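Local atomic coordinates of porin (Acinetobacter baumannii AB307-0294, PDB entry 5DL7), a protein that probably works as an outer-membrane porin, a beta-barrel channel for the passage of small solutes, with a putative role in vanillate trafficking. Residues T178-D183 against A217-I222; D209-A214 against G229-Q234; D221-Q226 against G292-S297. All blocks are in the same frame, centred on the assembly; numbering follows the deposited sequence.

Interaction 1 (T178-D183 against A217-I222); sequences TDVGTD and AELKDI
The side chain of L219 reaches V180 and T182 because its CG stands anti to the backbone N (chi1 180°), which carries the branched end away from strand 210-219 toward the facing loop. There the fork opens with one methyl for each neighbour. CD1 lies 3.9 Å from V180 CG2, the two side chains running past each other in opposite senses, while CD2 comes to 3.7 Å from T182 CG2. The T182 methyl is available for this contact because chi1 of 51° sets CG2 anti to the carbonyl carbon and leaves OG1 between the carbonyl carbon and the backbone N. Between these two residues the fork meets main chain rather than side chain: L219 CD2 is 4.1 Å from G181 C. A second, looser approach comes from I222, whose CD1 reaches 4.5 Å from G181 CA and whose CG2 sits 4.2 Å from T182 CG2.

The contact is wholly apolar and buried, and no hydrogen bond crosses it. Polar links lie at its margins, where backbone bonds join V180 to T195 and T182 to A193, and K220 forms a salt bridge with D196. I259 packs on both T182 and I222.

L219 and I222 face the loop together because the chain reverses between them: I222 N donates to L219 O at 2.9 Å, and the backbone angles of K220 and D221 make this a type II beta turn. The arrangement is that of the end of a barrel hairpin, where strands 210-219 and 223-235 are joined by a tight turn, packed against the long loop that connects strands 159-170 and 198-206 in this OprD-family beta-barrel.

Interaction 2 (D209-A214 against G229-Q234); sequences DYRLRA and GFNGKQ
R211 and N231 meet with their flat ends nearly perpendicular, the guanidinium and amide planes 83° apart. N231 OD1 lies at the guanidinium edge, where R211 NE donates along a lone pair at 2.8 Å; NH2 adds a weak bond to the same oxygen. A water joins OD1 to R213 NE, and the two guanidinium groups overlap face to face in part, with R211 NH2 3.5 Å above the R213 plane.

Y210, L212 and F230 occupy the other face of this antiparallel pair. The Y210 ring lies over G232, with CA 4.1 Å from the ring centroid, a CH-pi contact in a non-hydrogen-bonded pair. Its hydroxyl donates to Q234 OE1 at 2.6 Å in the carbonyl plane, although ring and amide are turned 68° apart. L212 CD2 packs on F230 CB at 3.6 Å, crossing it at a slant.

Backbone bonds of R211 with N231 and of R213 with G229 hold this part of the barrel hairpin in register. The two faces differ in chemistry: one is mostly aromatic and aliphatic, with the Y210-Q234 bond as its polar link, while on the other N231 OD1 gathers donors from R211 and the water, which probably restricts the rotation of its amide.

Interaction 3 (D221-Q226 against G292-S297); sequences DIYQQQ and GLPFLS
Y223 and Q225 belong to the barrel wall where it meets the long loop between strands 278-288 and 318-327, and both point at the loop segment around P294. P294 lies over one face of the Y223 ring, with CG 4.2 Å from the ring centroid and 16° off its normal, a CH-pi contact displaced toward the rim. P294 CB packs against the same ring, 3.8 Å from Y223 CD2. Farther along the ring, the phenol oxygen OH reaches the backbone of the next residue, 3.6 Å from F295 CA, and packs beside L296 CG at 3.9 Å.

The tyrosine starts from a classic beta bulge, in which I222 and Y223 both sit opposite L219 as strand 223-235 begins. Two residues on, Q225 faces the loop again, its CG anti to the backbone N and its chain extended, which carries the amide out to the loop backbone.

There NE2 donates to P294 O at 2.9 Å, with an angle of 149° at the hydrogen; the acceptor lies close to the Q225 amide plane, but the donor is tilted 30° from the plane of the carbonyl. The same nitrogen is hydrogen-bonded to S251 OG, giving this buried amide two partners, one in the loop and one in strand 240-253. L293 CD1 approaches NE2 crosswise at 3.9 Å.

All three interactions draw on the hairpin of strands 210-219 and 223-235. Interaction 2 holds the two strands together near the end of the hairpin away from its turn, while interactions 1 and 3 lie at the turn end, their centres about 7 Å apart and sharing D221 and I222. The centre of interaction 2 is about 28 Å from that of interaction 1 and about 23 Å from that of interaction 3. Where the latter two meet, G181 O is 2.8 Å from S297 N, a probable hydrogen bond between the two loops. A bound calcium ion lies nearby, about 12 Å from the I222 side chain and about 10 Å from that of Y223, whereas interaction 2 is remote from the calcium sites.

Interaction 1 (T178-D183 against A217-I222)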
ATOM      1  N   THR A 178       3.693   4.179 -17.830  1.00 28.49           N
ATOM      2  CA  THR A 178       3.929   2.926 -18.509  1.00 29.16           C
ATOM      3  C   THR A 178       2.575   2.182 -18.527  1.00 27.31           C
ATOM      4  O   THR A 178       1.568   2.622 -17.927  1.00 25.04           O
ATOM      5  CB  THR A 178       5.020   2.131 -17.847  1.00 32.19           C
ATOM      6  OG1 THR A 178       4.764   1.929 -16.406  1.00 29.90           O
ATOM      7  CG2 THR A 178       6.441   2.846 -17.882  1.00 37.01           C
ATOM      8  N   ASP A 179       2.503   1.060 -19.216  1.00 26.04           N
ATOM      9  CA  ASP A 179       1.237   0.322 -19.275  1.00 28.49           C
ATOM     10  C   ASP A 179       0.925  -0.347 -17.925  1.00 24.64           C
ATOM     11  O   ASP A 179       1.827  -0.864 -17.173  1.00 23.51           O
ATOM     12  CB  ASP A 179       1.285  -0.724 -20.393  1.00 27.30           C
ATOM     13  CG  ASP A 179       1.223  -0.097 -21.785  1.00 38.41           C
ATOM     14  OD1 ASP A 179       1.009   1.079 -21.974  1.00 32.88           O
ATOM     15  OD2 ASP A 179       1.436  -0.827 -22.684  1.00 39.08           O
ATOM     16  N   VAL A 180      -0.354  -0.408 -17.635  1.00 22.28           N
ATOM     17  CA  VAL A 180      -0.795  -1.146 -16.435  1.00 23.04           C
ATOM     18  C   VAL A 180      -0.485  -2.676 -16.631  1.00 21.68           C
ATOM     19  O   VAL A 180      -0.379  -3.182 -17.731  1.00 23.52           O
ATOM     20  CB  VAL A 180      -2.317  -0.909 -16.113  1.00 22.60           C
ATOM     21  CG1 VAL A 180      -2.565   0.585 -15.976  1.00 24.53           C
ATOM     22  CG2 VAL A 180      -3.240  -1.342 -17.295  1.00 25.13           C
ATOM     23  N   GLY A 181      -0.386  -3.362 -15.547  1.00 21.89           N
ATOM     24  CA  GLY A 181      -0.099  -4.774 -15.560  1.00 20.51           C
ATOM     25  C   GLY A 181       0.206  -5.337 -14.229  1.00 19.98           C
ATOM     26  O   GLY A 181      -0.265  -4.839 -13.226  1.00 21.75           O
ATOM     27  N   THR A 182       0.956  -6.436 -14.197  1.00 20.63           N
ATOM     28  CA  THR A 182       1.272  -7.199 -13.001  1.00 20.10           C
ATOM     29  C   THR A 182       2.754  -7.418 -12.896  1.00 21.58           C
ATOM     30  O   THR A 182       3.447  -7.463 -13.931  1.00 26.05           O
ATOM     31  CB  THR A 182       0.657  -8.644 -13.001  1.00 25.50           C
ATOM     32  OG1 THR A 182       1.005  -9.287 -14.261  1.00 26.35           O
ATOM     33  CG2 THR A 182      -0.805  -8.536 -12.970  1.00 27.41           C
ATOM     34  N   ASP A 183       3.201  -7.576 -11.685  1.00 20.49           N
ATOM     35  CA  ASP A 183       4.551  -8.068 -11.432  1.00 20.98           C
ATOM     36  C   ASP A 183       4.433  -9.625 -11.287  1.00 22.54           C
ATOM     37  O   ASP A 183       3.288 -10.196 -11.199  1.00 24.12           O
ATOM     38  CB  ASP A 183       5.054  -7.508 -10.128  1.00 23.54           C
ATOM     39  CG  ASP A 183       5.433  -6.004 -10.251  1.00 28.48           C
ATOM     40  OD1 ASP A 183       5.906  -5.626 -11.279  1.00 29.31           O
ATOM     41  OD2 ASP A 183       5.241  -5.346  -9.237  1.00 30.27           O
ATOM     42  N   ALA A 217     -13.301  -6.061 -10.739  1.00 18.86           N
ATOM     43  CA  ALA A 217     -12.195  -5.488 -11.525  1.00 19.26           C
ATOM     44  C   ALA A 217     -11.822  -6.470 -12.684  1.00 19.23           C
ATOM     45  O   ALA A 217     -11.950  -7.695 -12.586  1.00 20.33           O
ATOM     46  CB  ALA A 217     -10.946  -5.271 -10.742  1.00 20.71           C
ATOM     47  N   GLU A 218     -11.368  -5.847 -13.761  1.00 20.42           N
ATOM     48  CA  GLU A 218     -10.810  -6.567 -14.902  1.00 21.49           C
ATOM     49  C   GLU A 218      -9.541  -5.840 -15.315  1.00 20.29           C
ATOM     50  O   GLU A 218      -9.592  -4.715 -15.786  1.00 20.06           O
ATOM     51  CB  GLU A 218     -11.789  -6.733 -16.025  1.00 24.97           C
ATOM     52  CG  GLU A 218     -11.155  -7.500 -17.181  1.00 28.80           C
ATOM     53  CD  GLU A 218     -12.088  -7.607 -18.385  1.00 43.32           C
ATOM     54  OE1 GLU A 218     -13.139  -8.139 -18.217  1.00 40.37           O
ATOM     55  OE2 GLU A 218     -11.813  -6.967 -19.372  1.00 51.57           O
ATOM     56  N   LEU A 219      -8.426  -6.626 -15.337  1.00 19.42           N
ATOM     57  CA  LEU A 219      -7.167  -6.165 -16.021  1.00 20.42           C
ATOM     58  C   LEU A 219      -7.147  -6.915 -17.340  1.00 21.51           C
ATOM     59  O   LEU A 219      -7.048  -8.170 -17.365  1.00 21.54           O
ATOM     60  CB  LEU A 219      -5.990  -6.566 -15.157  1.00 20.34           C
ATOM     61  CG  LEU A 219      -4.604  -6.228 -15.624  1.00 20.45           C
ATOM     62  CD1 LEU A 219      -4.445  -4.712 -15.744  1.00 20.74           C
ATOM     63  CD2 LEU A 219      -3.550  -6.792 -14.724  1.00 21.97           C
ATOM     64  N   LYS A 220      -7.310  -6.143 -18.408  1.00 21.30           N
ATOM     65  CA  LYS A 220      -7.717  -6.692 -19.746  1.00 22.79           C
ATOM     66  C   LYS A 220      -6.696  -7.775 -20.171  1.00 23.02           C
ATOM     67  O   LYS A 220      -5.477  -7.551 -20.123  1.00 23.64           O
ATOM     68  CB  LYS A 220      -7.701  -5.605 -20.765  1.00 25.23           C
ATOM     69  CG  LYS A 220      -8.178  -6.142 -22.134  1.00 27.59           C
ATOM     70  CD  LYS A 220      -8.172  -4.994 -23.071  1.00 39.72           C
ATOM     71  CE  LYS A 220      -8.508  -5.389 -24.514  1.00 47.86           C
ATOM     72  NZ  LYS A 220      -7.651  -4.377 -25.234  1.00 55.44           N
ATOM     73  N   ASP A 221      -7.182  -8.981 -20.500  1.00 24.63           N
ATOM     74  CA  ASP A 221      -6.390 -10.136 -21.020  1.00 24.97           C
ATOM     75  C   ASP A 221      -5.463 -10.688 -19.978  1.00 22.38           C
ATOM     76  O   ASP A 221      -4.544 -11.475 -20.321  1.00 24.37           O
ATOM     77  CB  ASP A 221      -5.659  -9.641 -22.295  1.00 27.07           C
ATOM     78  CG  ASP A 221      -6.543  -9.504 -23.453  1.00 29.47           C
ATOM     79  OD1 ASP A 221      -7.415 -10.333 -23.691  1.00 32.17           O
ATOM     80  OD2 ASP A 221      -6.315  -8.542 -24.227  1.00 32.55           O
ATOM     81  N   ILE A 222      -5.632 -10.376 -18.687  1.00 22.21           N
ATOM     82  CA  ILE A 222      -4.842 -10.854 -17.607  1.00 21.73           C
ATOM     83  C   ILE A 222      -5.672 -11.535 -16.538  1.00 22.42           C
ATOM     84  O   ILE A 222      -5.610 -12.716 -16.380  1.00 21.74           O
ATOM     85  CB  ILE A 222      -3.847  -9.836 -17.024  1.00 21.38           C
ATOM     86  CG1 ILE A 222      -2.936  -9.283 -18.190  1.00 23.03           C
ATOM     87  CG2 ILE A 222      -3.011 -10.497 -15.969  1.00 23.81           C
ATOM     88  CD1 ILE A 222      -1.953  -8.250 -17.702  1.00 23.50           C
TER

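Interaction 2 (D209-A214 against G229-Q234)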
ATOM      1  N   ASP A 209     -21.282   0.916  13.029  1.00 37.94           N
ATOM      2  CA  ASP A 209     -19.990   0.473  13.522  1.00 37.32           C
ATOM      3  C   ASP A 209     -19.193  -0.332  12.489  1.00 37.58           C
ATOM      4  O   ASP A 209     -18.000  -0.573  12.710  1.00 36.50           O
ATOM      5  CB  ASP A 209     -20.217  -0.389  14.694  1.00 38.55           C
ATOM      6  CG  ASP A 209     -20.689   0.369  15.946  1.00 45.02           C
ATOM      7  OD1 ASP A 209     -20.525   1.618  16.117  1.00 44.53           O
ATOM      8  OD2 ASP A 209     -21.308  -0.355  16.750  1.00 48.29           O
ATOM      9  N   TYR A 210     -19.728  -0.591  11.279  1.00 33.04           N
ATOM     10  CA  TYR A 210     -19.158  -1.441  10.308  1.00 29.45           C
ATOM     11  C   TYR A 210     -19.262  -0.816   8.940  1.00 31.46           C
ATOM     12  O   TYR A 210     -20.205  -0.024   8.658  1.00 33.80           O
ATOM     13  CB  TYR A 210     -19.745  -2.796  10.243  1.00 31.93           C
ATOM     14  CG  TYR A 210     -19.482  -3.704  11.344  1.00 32.27           C
ATOM     15  CD1 TYR A 210     -20.118  -3.549  12.564  1.00 35.39           C
ATOM     16  CD2 TYR A 210     -18.399  -4.525  11.277  1.00 33.06           C
ATOM     17  CE1 TYR A 210     -19.749  -4.355  13.666  1.00 35.68           C
ATOM     18  CE2 TYR A 210     -18.111  -5.381  12.316  1.00 31.51           C
ATOM     19  CZ  TYR A 210     -18.707  -5.242  13.504  1.00 34.28           C
ATOM     20  OH  TYR A 210     -18.376  -6.010  14.600  1.00 34.92           O
ATOM     21  N   ARG A 211     -18.324  -1.116   8.074  1.00 28.52           N
ATOM     22  CA  ARG A 211     -18.334  -0.698   6.667  1.00 27.27           C
ATOM     23  C   ARG A 211     -18.332  -1.992   5.916  1.00 27.31           C
ATOM     24  O   ARG A 211     -17.447  -2.865   6.172  1.00 27.56           O
ATOM     25  CB  ARG A 211     -17.139   0.147   6.378  1.00 31.50           C
ATOM     26  CG  ARG A 211     -16.917   0.485   4.901  1.00 32.45           C
ATOM     27  CD  ARG A 211     -15.715   1.426   4.661  1.00 36.48           C
ATOM     28  NE  ARG A 211     -14.436   0.722   4.887  1.00 36.08           N
ATOM     29  CZ  ARG A 211     -13.262   1.047   4.327  1.00 38.80           C
ATOM     30  NH1 ARG A 211     -13.185   2.240   3.720  1.00 44.07           N
ATOM     31  NH2 ARG A 211     -12.144   0.367   4.613  1.00 41.54           N
ATOM     32  N   LEU A 212     -19.100  -2.098   4.848  1.00 25.41           N
ATOM     33  CA  LEU A 212     -19.175  -3.327   3.966  1.00 25.98           C
ATOM     34  C   LEU A 212     -18.800  -2.863   2.556  1.00 24.44           C
ATOM     35  O   LEU A 212     -19.208  -1.786   2.153  1.00 25.50           O
ATOM     36  CB  LEU A 212     -20.604  -3.844   3.898  1.00 28.95           C
ATOM     37  CG  LEU A 212     -21.295  -4.144   5.171  1.00 39.89           C
ATOM     38  CD1 LEU A 212     -22.689  -4.757   4.909  1.00 44.43           C
ATOM     39  CD2 LEU A 212     -20.577  -4.941   6.211  1.00 43.00           C
ATOM     40  N   ARG A 213     -17.947  -3.583   1.785  1.00 22.91           N
ATOM     41  CA  ARG A 213     -17.415  -3.163   0.554  1.00 24.02           C
ATOM     42  C   ARG A 213     -17.486  -4.381  -0.412  1.00 20.90           C
ATOM     43  O   ARG A 213     -17.271  -5.559  -0.037  1.00 21.51           O
ATOM     44  CB  ARG A 213     -15.994  -2.750   0.684  1.00 25.36           C
ATOM     45  CG  ARG A 213     -15.816  -1.558   1.657  1.00 27.13           C
ATOM     46  CD  ARG A 213     -14.448  -0.983   1.565  1.00 28.89           C
ATOM     47  NE  ARG A 213     -13.528  -1.958   2.166  1.00 27.74           N
ATOM     48  CZ  ARG A 213     -12.170  -1.956   2.022  1.00 28.24           C
ATOM     49  NH1 ARG A 213     -11.607  -1.045   1.263  1.00 30.60           N
ATOM     50  NH2 ARG A 213     -11.325  -2.793   2.690  1.00 26.56           N
ATOM     51  N   ALA A 214     -17.685  -4.026  -1.689  1.00 21.60           N
ATOM     52  CA  ALA A 214     -17.771  -5.025  -2.782  1.00 22.20           C
ATOM     53  C   ALA A 214     -17.261  -4.293  -4.023  1.00 20.43           C
ATOM     54  O   ALA A 214     -17.742  -3.262  -4.380  1.00 21.02           O
ATOM     55  CB  ALA A 214     -19.141  -5.592  -2.972  1.00 23.09           C
ATOM     56  N   GLY A 229     -15.666  -7.461   1.460  1.00 20.31           N
ATOM     57  CA  GLY A 229     -14.957  -7.212   2.765  1.00 22.29           C
ATOM     58  C   GLY A 229     -15.811  -6.454   3.730  1.00 22.87           C
ATOM     59  O   GLY A 229     -16.790  -5.793   3.341  1.00 22.51           O
ATOM     60  N   PHE A 230     -15.404  -6.488   5.003  1.00 21.81           N
ATOM     61  CA  PHE A 230     -16.014  -5.592   5.976  1.00 24.70           C
ATOM     62  C   PHE A 230     -14.945  -5.210   6.967  1.00 24.08           C
ATOM     63  O   PHE A 230     -13.956  -5.894   7.145  1.00 24.17           O
ATOM     64  CB  PHE A 230     -17.198  -6.213   6.634  1.00 26.29           C
ATOM     65  CG  PHE A 230     -16.932  -7.385   7.522  1.00 27.25           C
ATOM     66  CD1 PHE A 230     -16.525  -7.197   8.845  1.00 30.31           C
ATOM     67  CD2 PHE A 230     -17.048  -8.646   7.089  1.00 26.07           C
ATOM     68  CE1 PHE A 230     -16.233  -8.274   9.652  1.00 30.41           C
ATOM     69  CE2 PHE A 230     -16.788  -9.760   7.915  1.00 27.50           C
ATOM     70  CZ  PHE A 230     -16.424  -9.570   9.226  1.00 30.47           C
ATOM     71  N   ASN A 231     -15.199  -4.096   7.619  1.00 24.84           N
ATOM     72  CA  ASN A 231     -14.360  -3.675   8.758  1.00 24.86           C
ATOM     73  C   ASN A 231     -15.149  -2.897   9.784  1.00 30.54           C
ATOM     74  O   ASN A 231     -16.104  -2.221   9.450  1.00 28.55           O
ATOM     75  CB  ASN A 231     -13.147  -2.884   8.255  1.00 26.05           C
ATOM     76  CG  ASN A 231     -13.471  -1.554   7.628  1.00 27.62           C
ATOM     77  OD1 ASN A 231     -13.929  -1.473   6.486  1.00 29.61           O
ATOM     78  ND2 ASN A 231     -13.215  -0.436   8.387  1.00 32.75           N
ATOM     79  N   GLY A 232     -14.799  -3.051  11.051  1.00 29.23           N
ATOM     80  CA  GLY A 232     -15.586  -2.409  12.049  1.00 30.86           C
ATOM     81  C   GLY A 232     -14.867  -2.146  13.337  1.00 31.42           C
ATOM     82  O   GLY A 232     -13.691  -2.551  13.483  1.00 29.33           O
ATOM     83  N   LYS A 233     -15.538  -1.351  14.126  1.00 32.51           N
ATOM     84  CA  LYS A 233     -15.075  -1.022  15.476  1.00 33.23           C
ATOM     85  C   LYS A 233     -16.339  -0.934  16.296  1.00 37.59           C
ATOM     86  O   LYS A 233     -17.148   0.016  16.132  1.00 35.25           O
ATOM     87  CB  LYS A 233     -14.321   0.293  15.450  1.00 36.39           C
ATOM     88  CG  LYS A 233     -13.976   0.734  16.888  1.00 43.45           C
ATOM     89  CD  LYS A 233     -13.064   1.989  16.774  1.00 48.80           C
ATOM     90  CE  LYS A 233     -12.798   2.660  18.111  1.00 58.89           C
ATOM     91  NZ  LYS A 233     -12.301   4.063  17.830  1.00 63.29           N
ATOM     92  N   GLN A 234     -16.588  -1.971  17.036  1.00 34.77           N
ATOM     93  CA  GLN A 234     -17.810  -2.103  17.699  1.00 38.76           C
ATOM     94  C   GLN A 234     -17.558  -2.060  19.247  1.00 39.59           C
ATOM     95  O   GLN A 234     -16.877  -2.921  19.780  1.00 37.18           O
ATOM     96  CB  GLN A 234     -18.359  -3.511  17.404  1.00 40.06           C
ATOM     97  CG  GLN A 234     -19.707  -3.849  18.032  1.00 45.08           C
ATOM     98  CD  GLN A 234     -20.136  -5.278  17.717  1.00 46.12           C
ATOM     99  OE1 GLN A 234     -19.709  -5.950  16.843  1.00 44.52           O
ATOM    100  NE2 GLN A 234     -21.068  -5.698  18.467  1.00 51.95           N
TER
HETATM  101  O   HOH W   1     -14.169  -3.304   4.447  1.00 27.27           O

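Interaction 3 (D221-Q226 against G292-S297)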
ATOM      1  N   ASP A 221      -7.182  -8.981 -20.500  1.00 24.63           N
ATOM      2  CA  ASP A 221      -6.390 -10.136 -21.020  1.00 24.97           C
ATOM      3  C   ASP A 221      -5.463 -10.688 -19.978  1.00 22.38           C
ATOM      4  O   ASP A 221      -4.544 -11.475 -20.321  1.00 24.37           O
ATOM      5  CB  ASP A 221      -5.659  -9.641 -22.295  1.00 27.07           C
ATOM      6  CG  ASP A 221      -6.543  -9.504 -23.453  1.00 29.47           C
ATOM      7  OD1 ASP A 221      -7.415 -10.333 -23.691  1.00 32.17           O
ATOM      8  OD2 ASP A 221      -6.315  -8.542 -24.227  1.00 32.55           O
ATOM      9  N   ILE A 222      -5.632 -10.376 -18.687  1.00 22.21           N
ATOM     10  CA  ILE A 222      -4.842 -10.854 -17.607  1.00 21.73           C
ATOM     11  C   ILE A 222      -5.672 -11.535 -16.538  1.00 22.42           C
ATOM     12  O   ILE A 222      -5.610 -12.716 -16.380  1.00 21.74           O
ATOM     13  CB  ILE A 222      -3.847  -9.836 -17.024  1.00 21.38           C
ATOM     14  CG1 ILE A 222      -2.936  -9.283 -18.190  1.00 23.03           C
ATOM     15  CG2 ILE A 222      -3.011 -10.497 -15.969  1.00 23.81           C
ATOM     16  CD1 ILE A 222      -1.953  -8.250 -17.702  1.00 23.50           C
ATOM     17  N   TYR A 223      -6.497 -10.769 -15.849  1.00 21.06           N
ATOM     18  CA  TYR A 223      -7.341 -11.386 -14.782  1.00 19.32           C
ATOM     19  C   TYR A 223      -8.631 -10.586 -14.594  1.00 21.01           C
ATOM     20  O   TYR A 223      -8.660  -9.373 -14.880  1.00 20.04           O
ATOM     21  CB  TYR A 223      -6.642 -11.617 -13.495  1.00 19.99           C
ATOM     22  CG  TYR A 223      -6.242 -10.405 -12.725  1.00 20.02           C
ATOM     23  CD1 TYR A 223      -7.226  -9.679 -12.003  1.00 20.71           C
ATOM     24  CD2 TYR A 223      -4.987  -9.899 -12.647  1.00 20.36           C
ATOM     25  CE1 TYR A 223      -6.853  -8.570 -11.271  1.00 21.29           C
ATOM     26  CE2 TYR A 223      -4.611  -8.803 -11.883  1.00 21.20           C
ATOM     27  CZ  TYR A 223      -5.492  -8.060 -11.229  1.00 20.26           C
ATOM     28  OH  TYR A 223      -5.225  -6.938 -10.502  1.00 20.67           O
ATOM     29  N   GLN A 224      -9.611 -11.283 -13.999  1.00 19.94           N
ATOM     30  CA  GLN A 224     -10.807 -10.630 -13.376  1.00 20.66           C
ATOM     31  C   GLN A 224     -10.719 -10.922 -11.902  1.00 19.91           C
ATOM     32  O   GLN A 224     -10.309 -12.016 -11.501  1.00 21.21           O
ATOM     33  CB  GLN A 224     -12.147 -11.145 -13.962  1.00 23.28           C
ATOM     34  CG  GLN A 224     -12.306 -10.615 -15.322  1.00 33.99           C
ATOM     35  CD  GLN A 224     -13.588 -11.116 -15.984  1.00 42.75           C
ATOM     36  OE1 GLN A 224     -13.695 -11.201 -17.310  1.00 56.11           O
ATOM     37  NE2 GLN A 224     -14.512 -11.491 -15.153  1.00 49.35           N
ATOM     38  N   GLN A 225     -11.169  -9.994 -11.082  1.00 19.48           N
ATOM     39  CA  GLN A 225     -11.058 -10.101  -9.645  1.00 18.59           C
ATOM     40  C   GLN A 225     -12.316  -9.491  -8.944  1.00 19.57           C
ATOM     41  O   GLN A 225     -12.694  -8.418  -9.374  1.00 21.53           O
ATOM     42  CB  GLN A 225      -9.776  -9.528  -9.151  1.00 18.41           C
ATOM     43  CG  GLN A 225      -9.537  -9.577  -7.668  1.00 18.07           C
ATOM     44  CD  GLN A 225      -8.153  -9.006  -7.366  1.00 18.72           C
ATOM     45  OE1 GLN A 225      -7.973  -7.806  -7.194  1.00 18.84           O
ATOM     46  NE2 GLN A 225      -7.156  -9.927  -7.325  1.00 19.65           N
ATOM     47  N   GLN A 226     -12.880 -10.260  -8.024  1.00 17.57           N
ATOM     48  CA  GLN A 226     -13.880  -9.626  -7.136  1.00 18.53           C
ATOM     49  C   GLN A 226     -13.423  -9.539  -5.713  1.00 18.32           C
ATOM     50  O   GLN A 226     -12.521 -10.355  -5.243  1.00 19.45           O
ATOM     51  CB  GLN A 226     -15.095 -10.496  -7.144  1.00 21.58           C
ATOM     52  CG  GLN A 226     -15.865 -10.568  -8.451  1.00 23.32           C
ATOM     53  CD  GLN A 226     -15.209 -11.537  -9.460  1.00 24.32           C
ATOM     54  OE1 GLN A 226     -14.781 -12.634  -9.102  1.00 22.28           O
ATOM     55  NE2 GLN A 226     -15.059 -11.052 -10.644  1.00 23.35           N
ATOM     56  N   GLY A 292      -1.312 -18.319  -6.588  1.00 19.79           N
ATOM     57  CA  GLY A 292      -1.398 -17.311  -5.603  1.00 18.93           C
ATOM     58  C   GLY A 292      -2.267 -16.171  -6.103  1.00 17.46           C
ATOM     59  O   GLY A 292      -2.864 -16.163  -7.138  1.00 20.33           O
ATOM     60  N   LEU A 293      -2.302 -15.137  -5.285  1.00 18.64           N
ATOM     61  CA  LEU A 293      -3.124 -13.950  -5.480  1.00 18.18           C
ATOM     62  C   LEU A 293      -2.489 -12.924  -6.491  1.00 19.90           C
ATOM     63  O   LEU A 293      -1.380 -12.509  -6.264  1.00 18.15           O
ATOM     64  CB  LEU A 293      -3.289 -13.163  -4.183  1.00 19.09           C
ATOM     65  CG  LEU A 293      -4.142 -11.901  -4.164  1.00 19.54           C
ATOM     66  CD1 LEU A 293      -5.588 -12.182  -4.491  1.00 19.13           C
ATOM     67  CD2 LEU A 293      -3.924 -11.109  -2.900  1.00 22.88           C
ATOM     68  N   PRO A 294      -3.180 -12.615  -7.541  1.00 18.43           N
ATOM     69  CA  PRO A 294      -2.713 -11.490  -8.420  1.00 19.26           C
ATOM     70  C   PRO A 294      -3.170 -10.150  -7.946  1.00 19.02           C
ATOM     71  O   PRO A 294      -4.213  -9.996  -7.320  1.00 18.86           O
ATOM     72  CB  PRO A 294      -3.349 -11.749  -9.808  1.00 20.50           C
ATOM     73  CG  PRO A 294      -4.709 -12.379  -9.383  1.00 20.75           C
ATOM     74  CD  PRO A 294      -4.451 -13.158  -8.102  1.00 19.18           C
ATOM     75  N   PHE A 295      -2.366  -9.117  -8.319  1.00 20.40           N
ATOM     76  CA  PHE A 295      -2.710  -7.717  -8.071  1.00 17.78           C
ATOM     77  C   PHE A 295      -1.860  -6.828  -8.977  1.00 17.66           C
ATOM     78  O   PHE A 295      -0.919  -7.379  -9.568  1.00 17.81           O
ATOM     79  CB  PHE A 295      -2.623  -7.337  -6.553  1.00 17.39           C
ATOM     80  CG  PHE A 295      -1.358  -7.832  -5.851  1.00 18.71           C
ATOM     81  CD1 PHE A 295      -0.221  -7.001  -5.848  1.00 19.94           C
ATOM     82  CD2 PHE A 295      -1.346  -9.062  -5.162  1.00 19.03           C
ATOM     83  CE1 PHE A 295       0.906  -7.416  -5.226  1.00 22.26           C
ATOM     84  CE2 PHE A 295      -0.218  -9.538  -4.587  1.00 19.54           C
ATOM     85  CZ  PHE A 295       0.944  -8.722  -4.643  1.00 20.91           C
ATOM     86  N   LEU A 296      -2.149  -5.583  -9.012  1.00 17.42           N
ATOM     87  CA  LEU A 296      -1.455  -4.679  -9.963  1.00 18.40           C
ATOM     88  C   LEU A 296       0.002  -4.551  -9.643  1.00 19.66           C
ATOM     89  O   LEU A 296       0.437  -4.615  -8.490  1.00 20.25           O
ATOM     90  CB  LEU A 296      -2.202  -3.341 -10.050  1.00 20.87           C
ATOM     91  CG  LEU A 296      -3.531  -3.465 -10.726  1.00 20.37           C
ATOM     92  CD1 LEU A 296      -4.381  -2.204 -10.445  1.00 22.57           C
ATOM     93  CD2 LEU A 296      -3.446  -3.550 -12.240  1.00 23.60           C
ATOM     94  N   SER A 297       0.771  -4.263 -10.668  1.00 21.11           N
ATOM     95  CA  SER A 297       2.222  -4.002 -10.538  1.00 20.26           C
ATOM     96  C   SER A 297       2.479  -2.807  -9.628  1.00 21.53           C
ATOM     97  O   SER A 297       1.709  -1.792  -9.600  1.00 22.42           O
ATOM     98  CB  SER A 297       2.848  -3.772 -11.946  1.00 21.72           C
ATOM     99  OG  SER A 297       2.260  -2.612 -12.566  1.00 22.97           O
TER